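Local coordinates for ABC transporter substrate-binding protein-branched chain amino acid transport (Streptococcus pneumoniae, PDB 4GNR) that probably delivers branched-chain amino acids to an ABC importer as its substrate-binding protein, holding an isoleucine between its two lobes, at residues A[36-39]-A[43-46]; A[82-87]-A[203-208]; A[163-166]-A[171-174]. All blocks are in the same frame, centred on the assembly; numbering follows the deposited sequence. Where two conformers were deposited one is given.

Contact 1 (A[36-39]-A[43-46]); sequences DEIN and GIDG
Gly-43 meets the end of helix 21-40 through its backbone, its N donating to Ile-38 O at 2.9 Å with an N-H...O angle of 155°. The bond spans five residues rather than the four of a regular helical turn, so it closes the chain back on the helix terminus. That carbonyl also takes a hydrogen bond from a water, which donates in turn to Gly-43 O at 2.8 Å, so two donors hold Ile-38 O and the water ties both ends of the turn together. Beside this, Asn-39 OD1 lies 4.1 Å from Gly-43 CA, but OD1 accepts its hydrogen bond from Ile-49 N, near the start of strand 48-55. Ile-44 adds the apolar part: in the conformer described, its CG1 sits 4.0 Å from Ile-38 CG2, the two side chains crossing at a slant. Ile-38 presents this methyl because CG2 stands anti to its own backbone N. Ile-44 was deposited in two conformers, so this touch is the less certain one. Asp-45 OD2 accepts from Gly-299 N. The turn thus links helix 21-40 to strand 48-55 of the parallel sheet, while Ile-38 and Ile-44 both lean on Ala-294 of helix 281-297.

Contact 2 (A[82-87]-A[203-208]); sequences PATSGA and PGYYNE. With ILE (isoleucine), chain B.
One carboxylate oxygen of the bound isoleucine, ILE O, is gripped from both segments: Tyr-205 OH donates to it at 2.6 Å and Ser-85 N at 3.0 Å, the latter with an N-H...O angle of 157°. The other oxygen, ILE OXT, receives Ser-85 OG at 2.6 Å. Chi1 of -72° sets that hydroxyl beside its own backbone N, letting Ser-85 hold both oxygens at once; its OG has a second partner in Gln-109 N. The phenol comes in with the carboxylate oxygen at its edge and in the plane of the ring. Tyr-205 CE1 also lies 3.8 Å from ILE CB, bringing the ring beside the branched side chain. A water, likewise in the ring plane, donates to Tyr-205 OH at 2.7 Å and accepts from Gly-86 N, making a second bridge across the cleft. Direct protein contact is slight, Thr-84 CB lying 4.1 Å from Tyr-205 OH. Thr-84 OG1 is engaged by Glu-15, and the Tyr-205 ring stacks with that of Tyr-156. Asp-229, Thr-108 and Ser-106 bind the ligand further. Segment 82-87 follows a strand of the five-stranded sheet and segment 203-208 one of the mixed sheet, so the ligand joins the two lobes, as in closed periplasmic binding proteins. The carboxylate sits at the first turn of helix 85-97, whose N-terminal end would probably stabilise the negative charge without a basic side chain from either segment.

Contact 3 (A[163-166]-A[171-174]); sequences SFRE and EIVA
The Phe-164 ring receives Ile-172 at its edge: CD1 of the isoleucine lies near the ring plane, 4.1 Å from Phe-164 CE2, and is not stacked over a face. The same ring stacks with that of Tyr-168, and Val-146 of strand 145-151 and Ile-133 and Val-137 of helix 126-139 also touch the Phe-164 side chain, placing it in the layer between sheet and helices. The phenyl group swings toward the strand because CG is anti to the backbone N, chi1 178°, and the two side chains run antiparallel past one another, which brings the methyl to the ring's rim. On the isoleucine side, chi2 of 180° stretches the chain out, so that its terminal methyl alone makes the closest approaches. That methyl also meets the aliphatic part of Arg-165, with Ile-172 CD1 4.0 Å from Arg-165 CG, the two side chains crossing at about a right angle. Beyond this point Arg-165 stays extended from CG to NE and carries its guanidinium on to Asp-175, with which NE forms a salt bridge. The contact therefore joins helix 155-167 to strand 171-178, the last two elements of a beta-alpha-beta unit that begins with strand 145-151. Backbone bonds of Glu-171 and Val-173 to Val-146 hold this outermost strand in the sheet. No hydrogen bond crosses between the two segments, so their pairing rests on apolar packing: one methyl touches the edge of a buried ring and the aliphatic chain of an exposed arginine.

Contact 2 is the buried one, near the centre of the chain, and it is polar, with ligand and water bridging the two lobes. Contacts 1 and 3 are partly buried and lie on opposite sides of that centre, their own centres about 49 Å apart. Each pairs a helix end with the chain leading into, or starting, an outermost sheet strand: 48-55 of the five-stranded sheet for contact 1, 171-178 of the mixed sheet for contact 3. Contact 1 depends mainly on backbone hydrogen bonding, contact 3 on apolar side chains. Contact 3 comes within about 6 Å of contact 2 (nearest atoms) without touching it.

Contact 1 (A[36-39]-A[43-46])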
ATOM      1  N   ASP A  36      -8.664   3.010 -18.887  1.00  7.34           N
ATOM      2  CA  ASP A  36      -9.466   2.405 -19.965  1.00  7.82           C
ATOM      3  C   ASP A  36     -10.915   2.843 -19.893  1.00  7.71           C
ATOM      4  O   ASP A  36     -11.544   3.152 -20.916  1.00  8.74           O
ATOM      5  CB  ASP A  36      -9.332   0.885 -19.941  1.00  8.86           C
ATOM      6  CG  ASP A  36      -7.939   0.395 -20.345  1.00 10.09           C
ATOM      7  OD1 ASP A  36      -7.113   1.157 -20.895  1.00 11.06           O
ATOM      8  OD2 ASP A  36      -7.735  -0.811 -20.162  1.00 13.06           O
ATOM      9  N   GLU A  37     -11.472   2.820 -18.698  1.00  7.61           N
ATOM     10  CA  GLU A  37     -12.869   3.212 -18.512  1.00  8.06           C
ATOM     11  C   GLU A  37     -13.095   4.679 -18.813  1.00  7.69           C
ATOM     12  O   GLU A  37     -14.057   5.044 -19.494  1.00  8.82           O
ATOM     13  CB  GLU A  37     -13.331   2.876 -17.105  1.00  8.25           C
ATOM     14  CG  GLU A  37     -13.409   1.379 -16.859  1.00  9.44           C
ATOM     15  CD  GLU A  37     -13.795   1.034 -15.429  1.00 10.40           C
ATOM     16  OE1 GLU A  37     -13.707   1.941 -14.582  1.00 11.33           O
ATOM     17  OE2 GLU A  37     -14.108  -0.149 -15.149  1.00 12.58           O
ATOM     18  N   ILE A  38     -12.213   5.535 -18.304  1.00  7.77           N
ATOM     19  CA  ILE A  38     -12.336   6.973 -18.555  1.00  7.69           C
ATOM     20  C   ILE A  38     -12.248   7.235 -20.057  1.00  8.07           C
ATOM     21  O   ILE A  38     -13.036   8.015 -20.621  1.00  8.98           O
ATOM     22  CB  ILE A  38     -11.261   7.743 -17.769  1.00  8.07           C
ATOM     23  CG1 ILE A  38     -11.559   7.647 -16.271  1.00  8.02           C
ATOM     24  CG2 ILE A  38     -11.212   9.207 -18.241  1.00  9.82           C
ATOM     25  CD1 ILE A  38     -10.337   8.017 -15.407  1.00  9.95           C
ATOM     26  N   ASN A  39     -11.299   6.581 -20.719  1.00  8.12           N
ATOM     27  CA  ASN A  39     -11.144   6.746 -22.175  1.00  9.22           C
ATOM     28  C   ASN A  39     -12.366   6.301 -22.951  1.00  9.80           C
ATOM     29  O   ASN A  39     -12.802   6.975 -23.889  1.00 11.27           O
ATOM     30  CB  ASN A  39      -9.882   6.062 -22.678  1.00  8.88           C
ATOM     31  CG  ASN A  39      -8.643   6.911 -22.445  1.00  8.85           C
ATOM     32  OD1 ASN A  39      -8.739   8.118 -22.251  1.00 10.25           O
ATOM     33  ND2 ASN A  39      -7.476   6.291 -22.534  1.00  9.75           N
ATOM     34  N   GLY A  43     -12.829  10.315 -22.350  1.00 12.63           N
ATOM     35  CA  GLY A  43     -11.619  10.986 -21.886  1.00 12.96           C
ATOM     36  C   GLY A  43     -11.864  12.130 -20.920  1.00 13.37           C
ATOM     37  O   GLY A  43     -12.871  12.163 -20.231  1.00 14.84           O
ATOM     38  N   ILE A  44     -10.955  13.082 -20.867  0.50 13.95           N
ATOM     39  CA  ILE A  44     -11.134  14.227 -19.978  0.50 14.62           C
ATOM     40  C   ILE A  44     -11.112  15.429 -20.893  0.50 14.31           C
ATOM     41  O   ILE A  44     -10.244  15.592 -21.739  0.50 13.79           O
ATOM     42  CB  ILE A  44     -10.123  14.281 -18.864  0.50 14.46           C
ATOM     43  CG1 ILE A  44     -10.352  13.100 -17.906  0.50 14.15           C
ATOM     44  CG2 ILE A  44     -10.270  15.578 -18.079  0.50 14.00           C
ATOM     45  CD1 ILE A  44     -11.685  13.117 -17.126  0.50 14.64           C
ATOM     46  N   ASP A  45     -12.131  16.240 -20.725  1.00 14.89           N
ATOM     47  CA  ASP A  45     -12.342  17.443 -21.560  1.00 14.87           C
ATOM     48  C   ASP A  45     -12.293  16.997 -23.039  1.00 15.06           C
ATOM     49  O   ASP A  45     -11.794  17.705 -23.926  1.00 16.22           O
ATOM     50  CB  ASP A  45     -11.320  18.560 -21.308  1.00 15.07           C
ATOM     51  CG  ASP A  45     -11.505  19.246 -19.986  1.00 16.30           C
ATOM     52  OD1 ASP A  45     -12.651  19.298 -19.475  1.00 21.47           O
ATOM     53  OD2 ASP A  45     -10.506  19.799 -19.490  1.00 16.77           O
ATOM     54  N   GLY A  46     -12.831  15.808 -23.299  1.00 15.28           N
ATOM     55  CA  GLY A  46     -12.862  15.226 -24.650  1.00 15.57           C
ATOM     56  C   GLY A  46     -11.531  14.710 -25.183  1.00 14.96           C
ATOM     57  O   GLY A  46     -11.437  14.286 -26.343  1.00 17.21           O
TER
HETATM   58  O   HOH W   1     -14.631  10.151 -19.438  1.00 22.18           O

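Contact 2 (A[82-87]-A[203-208])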
ATOM      1  N   PRO A  82       5.411   5.991  -7.433  1.00  5.45           N
ATOM      2  CA  PRO A  82       5.483   4.604  -6.985  1.00  5.48           C
ATOM      3  C   PRO A  82       4.510   4.148  -5.909  1.00  4.88           C
ATOM      4  O   PRO A  82       3.808   4.944  -5.283  1.00  5.54           O
ATOM      5  CB  PRO A  82       6.927   4.486  -6.435  1.00  5.84           C
ATOM      6  CG  PRO A  82       7.690   5.571  -7.165  1.00  6.49           C
ATOM      7  CD  PRO A  82       6.698   6.685  -7.250  1.00  6.08           C
ATOM      8  N   ALA A  83       4.491   2.842  -5.718  1.00  5.11           N
ATOM      9  CA  ALA A  83       3.656   2.216  -4.697  1.00  5.24           C
ATOM     10  C   ALA A  83       4.258   2.283  -3.284  1.00  4.85           C
ATOM     11  O   ALA A  83       3.525   2.363  -2.293  1.00  5.67           O
ATOM     12  CB  ALA A  83       3.426   0.735  -5.044  1.00  6.09           C
ATOM     13  N   THR A  84       5.579   2.182  -3.202  1.00  5.43           N
ATOM     14  CA  THR A  84       6.254   2.022  -1.920  1.00  5.45           C
ATOM     15  C   THR A  84       6.971   3.299  -1.485  1.00  5.40           C
ATOM     16  O   THR A  84       7.267   4.192  -2.293  1.00  5.85           O
ATOM     17  CB  THR A  84       7.190   0.793  -1.934  1.00  6.16           C
ATOM     18  OG1 THR A  84       8.276   1.020  -2.838  1.00  6.67           O
ATOM     19  CG2 THR A  84       6.430  -0.489  -2.273  1.00  7.33           C
ATOM     20  N   SER A  85       7.271   3.369  -0.192  1.00  5.71           N
ATOM     21  CA  SER A  85       7.790   4.603   0.376  1.00  6.26           C
ATOM     22  C   SER A  85       9.195   4.978  -0.050  1.00  6.33           C
ATOM     23  O   SER A  85       9.454   6.136  -0.339  1.00  7.02           O
ATOM     24  CB  SER A  85       7.661   4.581   1.902  1.00  6.89           C
ATOM     25  OG  SER A  85       6.309   4.712   2.314  1.00  7.19           O
ATOM     26  N   GLY A  86      10.121   4.034  -0.051  1.00  6.75           N
ATOM     27  CA  GLY A  86      11.494   4.368  -0.427  1.00  7.45           C
ATOM     28  C   GLY A  86      11.545   4.923  -1.845  1.00  6.96           C
ATOM     29  O   GLY A  86      12.176   5.943  -2.141  1.00  7.64           O
ATOM     30  N   ALA A  87      10.856   4.236  -2.752  1.00  6.51           N
ATOM     31  CA  ALA A  87      10.799   4.640  -4.154  1.00  6.32           C
ATOM     32  C   ALA A  87      10.111   6.007  -4.302  1.00  6.14           C
ATOM     33  O   ALA A  87      10.576   6.846  -5.082  1.00  6.88           O
ATOM     34  CB  ALA A  87      10.118   3.586  -4.953  1.00  6.95           C
ATOM     35  N   PRO A 203       6.283  -6.309  11.026  1.00  7.72           N
ATOM     36  CA  PRO A 203       6.318  -5.207  10.073  1.00  8.24           C
ATOM     37  C   PRO A 203       7.316  -5.591   8.951  1.00  8.27           C
ATOM     38  O   PRO A 203       8.492  -5.830   9.191  1.00  9.61           O
ATOM     39  CB  PRO A 203       6.818  -4.021  10.912  1.00  9.14           C
ATOM     40  CG  PRO A 203       6.571  -4.411  12.319  1.00  9.00           C
ATOM     41  CD  PRO A 203       6.828  -5.900  12.332  1.00  8.19           C
ATOM     42  N   GLY A 204       6.816  -5.576   7.727  1.00  8.86           N
ATOM     43  CA  GLY A 204       7.599  -5.962   6.572  1.00  9.27           C
ATOM     44  C   GLY A 204       6.728  -6.201   5.356  1.00  7.48           C
ATOM     45  O   GLY A 204       5.496  -6.075   5.398  1.00  8.37           O
ATOM     46  N   TYR A 205       7.425  -6.505   4.267  1.00  6.95           N
ATOM     47  CA  TYR A 205       6.847  -6.764   2.948  1.00  6.74           C
ATOM     48  C   TYR A 205       6.584  -8.262   2.712  1.00  6.90           C
ATOM     49  O   TYR A 205       7.100  -9.113   3.434  1.00  7.80           O
ATOM     50  CB  TYR A 205       7.688  -6.146   1.852  1.00  6.82           C
ATOM     51  CG  TYR A 205       7.811  -4.630   1.925  1.00  6.27           C
ATOM     52  CD1 TYR A 205       6.697  -3.812   1.971  1.00  7.37           C
ATOM     53  CD2 TYR A 205       9.042  -4.015   1.845  1.00  8.18           C
ATOM     54  CE1 TYR A 205       6.821  -2.432   1.960  1.00  7.25           C
ATOM     55  CE2 TYR A 205       9.160  -2.617   1.806  1.00  8.41           C
ATOM     56  CZ  TYR A 205       8.050  -1.840   1.860  1.00  6.84           C
ATOM     57  OH  TYR A 205       8.199  -0.468   1.816  1.00  7.79           O
ATOM     58  N   TYR A 206       5.840  -8.556   1.645  1.00  6.67           N
ATOM     59  CA  TYR A 206       5.347  -9.900   1.436  1.00  7.25           C
ATOM     60  C   TYR A 206       6.392 -10.970   1.229  1.00  7.66           C
ATOM     61  O   TYR A 206       6.178 -12.103   1.655  1.00  8.81           O
ATOM     62  CB  TYR A 206       4.309  -9.959   0.284  1.00  7.73           C
ATOM     63  CG  TYR A 206       4.898  -9.683  -1.092  1.00  7.73           C
ATOM     64  CD1 TYR A 206       5.422 -10.696  -1.876  1.00  9.33           C
ATOM     65  CD2 TYR A 206       4.933  -8.414  -1.618  1.00  9.44           C
ATOM     66  CE1 TYR A 206       5.959 -10.458  -3.140  1.00 10.00           C
ATOM     67  CE2 TYR A 206       5.472  -8.165  -2.873  1.00 10.06           C
ATOM     68  CZ  TYR A 206       5.990  -9.183  -3.626  1.00  9.99           C
ATOM     69  OH  TYR A 206       6.472  -8.881  -4.882  1.00 12.29           O
ATOM     70  N   ASN A 207       7.495 -10.662   0.559  1.00  7.63           N
ATOM     71  CA  ASN A 207       8.497 -11.701   0.294  1.00  9.29           C
ATOM     72  C   ASN A 207       9.037 -12.288   1.559  1.00  9.23           C
ATOM     73  O   ASN A 207       9.255 -13.488   1.654  1.00 13.01           O
ATOM     74  CB  ASN A 207       9.587 -11.252  -0.674  1.00  9.95           C
ATOM     75  CG  ASN A 207       9.214 -11.523  -2.123  1.00 10.73           C
ATOM     76  OD1 ASN A 207       8.765 -12.624  -2.449  1.00 13.70           O
ATOM     77  ND2 ASN A 207       9.457 -10.564  -2.998  1.00 12.36           N
ATOM     78  N   GLU A 208       9.312 -11.431   2.536  1.00  8.06           N
ATOM     79  CA  GLU A 208       9.817 -11.879   3.816  1.00  8.59           C
ATOM     80  C   GLU A 208       8.681 -12.358   4.738  1.00  8.39           C
ATOM     81  O   GLU A 208       8.771 -13.435   5.338  1.00  8.69           O
ATOM     82  CB  GLU A 208      10.638 -10.800   4.513  1.00  9.13           C
ATOM     83  CG  GLU A 208      11.926 -10.422   3.786  1.00  9.92           C
ATOM     84  CD  GLU A 208      11.694  -9.712   2.447  1.00  9.63           C
ATOM     85  OE1 GLU A 208      10.864  -8.787   2.388  1.00  9.53           O
ATOM     86  OE2 GLU A 208      12.417 -10.070   1.478  1.00 11.32           O
TER
HETATM   87  N   ILE B 401       2.713   1.077   2.524  1.00  6.27           N
HETATM   88  CA  ILE B 401       3.932   0.395   2.007  1.00  6.07           C
HETATM   89  C   ILE B 401       5.000   1.441   1.708  1.00  5.74           C
HETATM   90  O   ILE B 401       6.110   1.050   1.289  1.00  6.70           O
HETATM   91  CB  ILE B 401       3.629  -0.651   0.892  1.00  9.23           C
HETATM   92  CG1 ILE B 401       2.702  -0.081  -0.157  1.00  9.21           C
HETATM   93  CG2 ILE B 401       2.982  -2.052   1.412  1.00  8.24           C
HETATM   94  CD1 ILE B 401       2.463  -1.044  -1.299  1.00  7.90           C
HETATM   95  OXT ILE B 401       4.722   2.636   1.935  1.00  6.80           O
HETATM   96  O   HOH W   2      10.123   1.318   1.025  1.00 12.73           O

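Contact 3 (A[163-166]-A[171-174])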
ATOM      1  N   SER A 163       5.988   2.981  16.220  1.00  9.64           N
ATOM      2  CA  SER A 163       4.661   3.321  16.705  1.00  9.77           C
ATOM      3  C   SER A 163       4.069   2.220  17.597  1.00  9.23           C
ATOM      4  O   SER A 163       3.444   2.498  18.634  1.00 10.09           O
ATOM      5  CB  SER A 163       3.767   3.629  15.520  1.00 10.33           C
ATOM      6  OG  SER A 163       2.452   3.828  15.985  1.00 11.48           O
ATOM      7  N   PHE A 164       4.256   0.974  17.179  1.00  9.00           N
ATOM      8  CA  PHE A 164       3.789  -0.142  17.973  1.00  9.04           C
ATOM      9  C   PHE A 164       4.406  -0.110  19.382  1.00  9.57           C
ATOM     10  O   PHE A 164       3.710  -0.228  20.398  1.00 10.36           O
ATOM     11  CB  PHE A 164       4.116  -1.479  17.304  1.00  8.97           C
ATOM     12  CG  PHE A 164       3.679  -2.654  18.129  1.00  8.61           C
ATOM     13  CD1 PHE A 164       2.375  -3.123  18.063  1.00  9.25           C
ATOM     14  CD2 PHE A 164       4.545  -3.255  19.029  1.00  9.57           C
ATOM     15  CE1 PHE A 164       1.949  -4.155  18.859  1.00  9.91           C
ATOM     16  CE2 PHE A 164       4.101  -4.302  19.837  1.00 10.49           C
ATOM     17  CZ  PHE A 164       2.799  -4.749  19.738  1.00  9.78           C
ATOM     18  N   ARG A 165       5.727   0.045  19.446  1.00 10.19           N
ATOM     19  CA  ARG A 165       6.416   0.069  20.758  1.00 11.18           C
ATOM     20  C   ARG A 165       5.916   1.204  21.649  1.00 12.03           C
ATOM     21  O   ARG A 165       5.784   1.064  22.866  1.00 13.25           O
ATOM     22  CB  ARG A 165       7.941   0.174  20.640  1.00 11.61           C
ATOM     23  CG  ARG A 165       8.626  -0.996  20.000  1.00 12.28           C
ATOM     24  CD  ARG A 165      10.174  -0.869  20.136  1.00 13.41           C
ATOM     25  NE  ARG A 165      10.882  -1.844  19.318  1.00 14.16           N
ATOM     26  CZ  ARG A 165      11.264  -1.600  18.068  1.00 14.75           C
ATOM     27  NH1 ARG A 165      11.072  -0.397  17.545  1.00 15.04           N
ATOM     28  NH2 ARG A 165      11.849  -2.540  17.343  1.00 15.90           N
ATOM     29  N   GLU A 166       5.637   2.345  21.033  0.50 11.63           N
ATOM     30  CA  GLU A 166       5.137   3.515  21.782  0.50 12.75           C
ATOM     31  C   GLU A 166       3.778   3.265  22.426  0.50 11.63           C
ATOM     32  O   GLU A 166       3.521   3.649  23.569  0.50 11.80           O
ATOM     33  CB  GLU A 166       4.999   4.733  20.853  0.50 13.68           C
ATOM     34  CG  GLU A 166       6.311   5.267  20.312  0.50 16.93           C
ATOM     35  CD  GLU A 166       6.145   6.381  19.286  0.50 19.45           C
ATOM     36  OE1 GLU A 166       5.043   6.548  18.710  0.50 22.16           O
ATOM     37  OE2 GLU A 166       7.152   7.077  19.026  0.50 22.40           O
ATOM     38  N   GLU A 171       4.074  -6.792  27.408  1.00 14.54           N
ATOM     39  CA  GLU A 171       5.500  -7.064  27.366  1.00 15.13           C
ATOM     40  C   GLU A 171       5.935  -7.604  26.009  1.00 14.19           C
ATOM     41  O   GLU A 171       5.318  -8.507  25.455  1.00 13.93           O
ATOM     42  CB  GLU A 171       5.919  -8.070  28.446  1.00 15.81           C
ATOM     43  CG  GLU A 171       7.435  -8.342  28.453  1.00 19.59           C
ATOM     44  CD  GLU A 171       7.876  -9.374  29.476  1.00 22.93           C
ATOM     45  OE1 GLU A 171       7.003  -9.915  30.185  1.00 27.25           O
ATOM     46  OE2 GLU A 171       9.097  -9.655  29.555  1.00 26.02           O
ATOM     47  N   ILE A 172       6.968  -6.992  25.454  1.00 13.34           N
ATOM     48  CA  ILE A 172       7.582  -7.435  24.206  1.00 13.70           C
ATOM     49  C   ILE A 172       8.660  -8.421  24.700  1.00 14.14           C
ATOM     50  O   ILE A 172       9.729  -8.024  25.188  1.00 16.26           O
ATOM     51  CB  ILE A 172       8.138  -6.276  23.372  1.00 13.98           C
ATOM     52  CG1 ILE A 172       7.009  -5.311  22.979  1.00 13.67           C
ATOM     53  CG2 ILE A 172       8.798  -6.817  22.114  1.00 14.53           C
ATOM     54  CD1 ILE A 172       7.437  -4.110  22.130  1.00 14.84           C
ATOM     55  N   VAL A 173       8.351  -9.709  24.586  1.00 14.39           N
ATOM     56  CA  VAL A 173       9.234 -10.787  25.096  1.00 15.15           C
ATOM     57  C   VAL A 173      10.430 -11.091  24.209  1.00 15.12           C
ATOM     58  O   VAL A 173      11.391 -11.722  24.659  1.00 16.81           O
ATOM     59  CB  VAL A 173       8.449 -12.065  25.434  1.00 16.04           C
ATOM     60  CG1 VAL A 173       7.395 -11.768  26.503  1.00 17.87           C
ATOM     61  CG2 VAL A 173       7.856 -12.735  24.223  1.00 18.20           C
ATOM     62  N   ALA A 174      10.357 -10.683  22.950  1.00 14.52           N
ATOM     63  CA  ALA A 174      11.460 -10.856  22.017  1.00 14.27           C
ATOM     64  C   ALA A 174      11.255  -9.742  20.982  1.00 14.13           C
ATOM     65  O   ALA A 174      10.143  -9.518  20.510  1.00 13.99           O
ATOM     66  CB  ALA A 174      11.510 -12.249  21.366  1.00 15.71           C
TER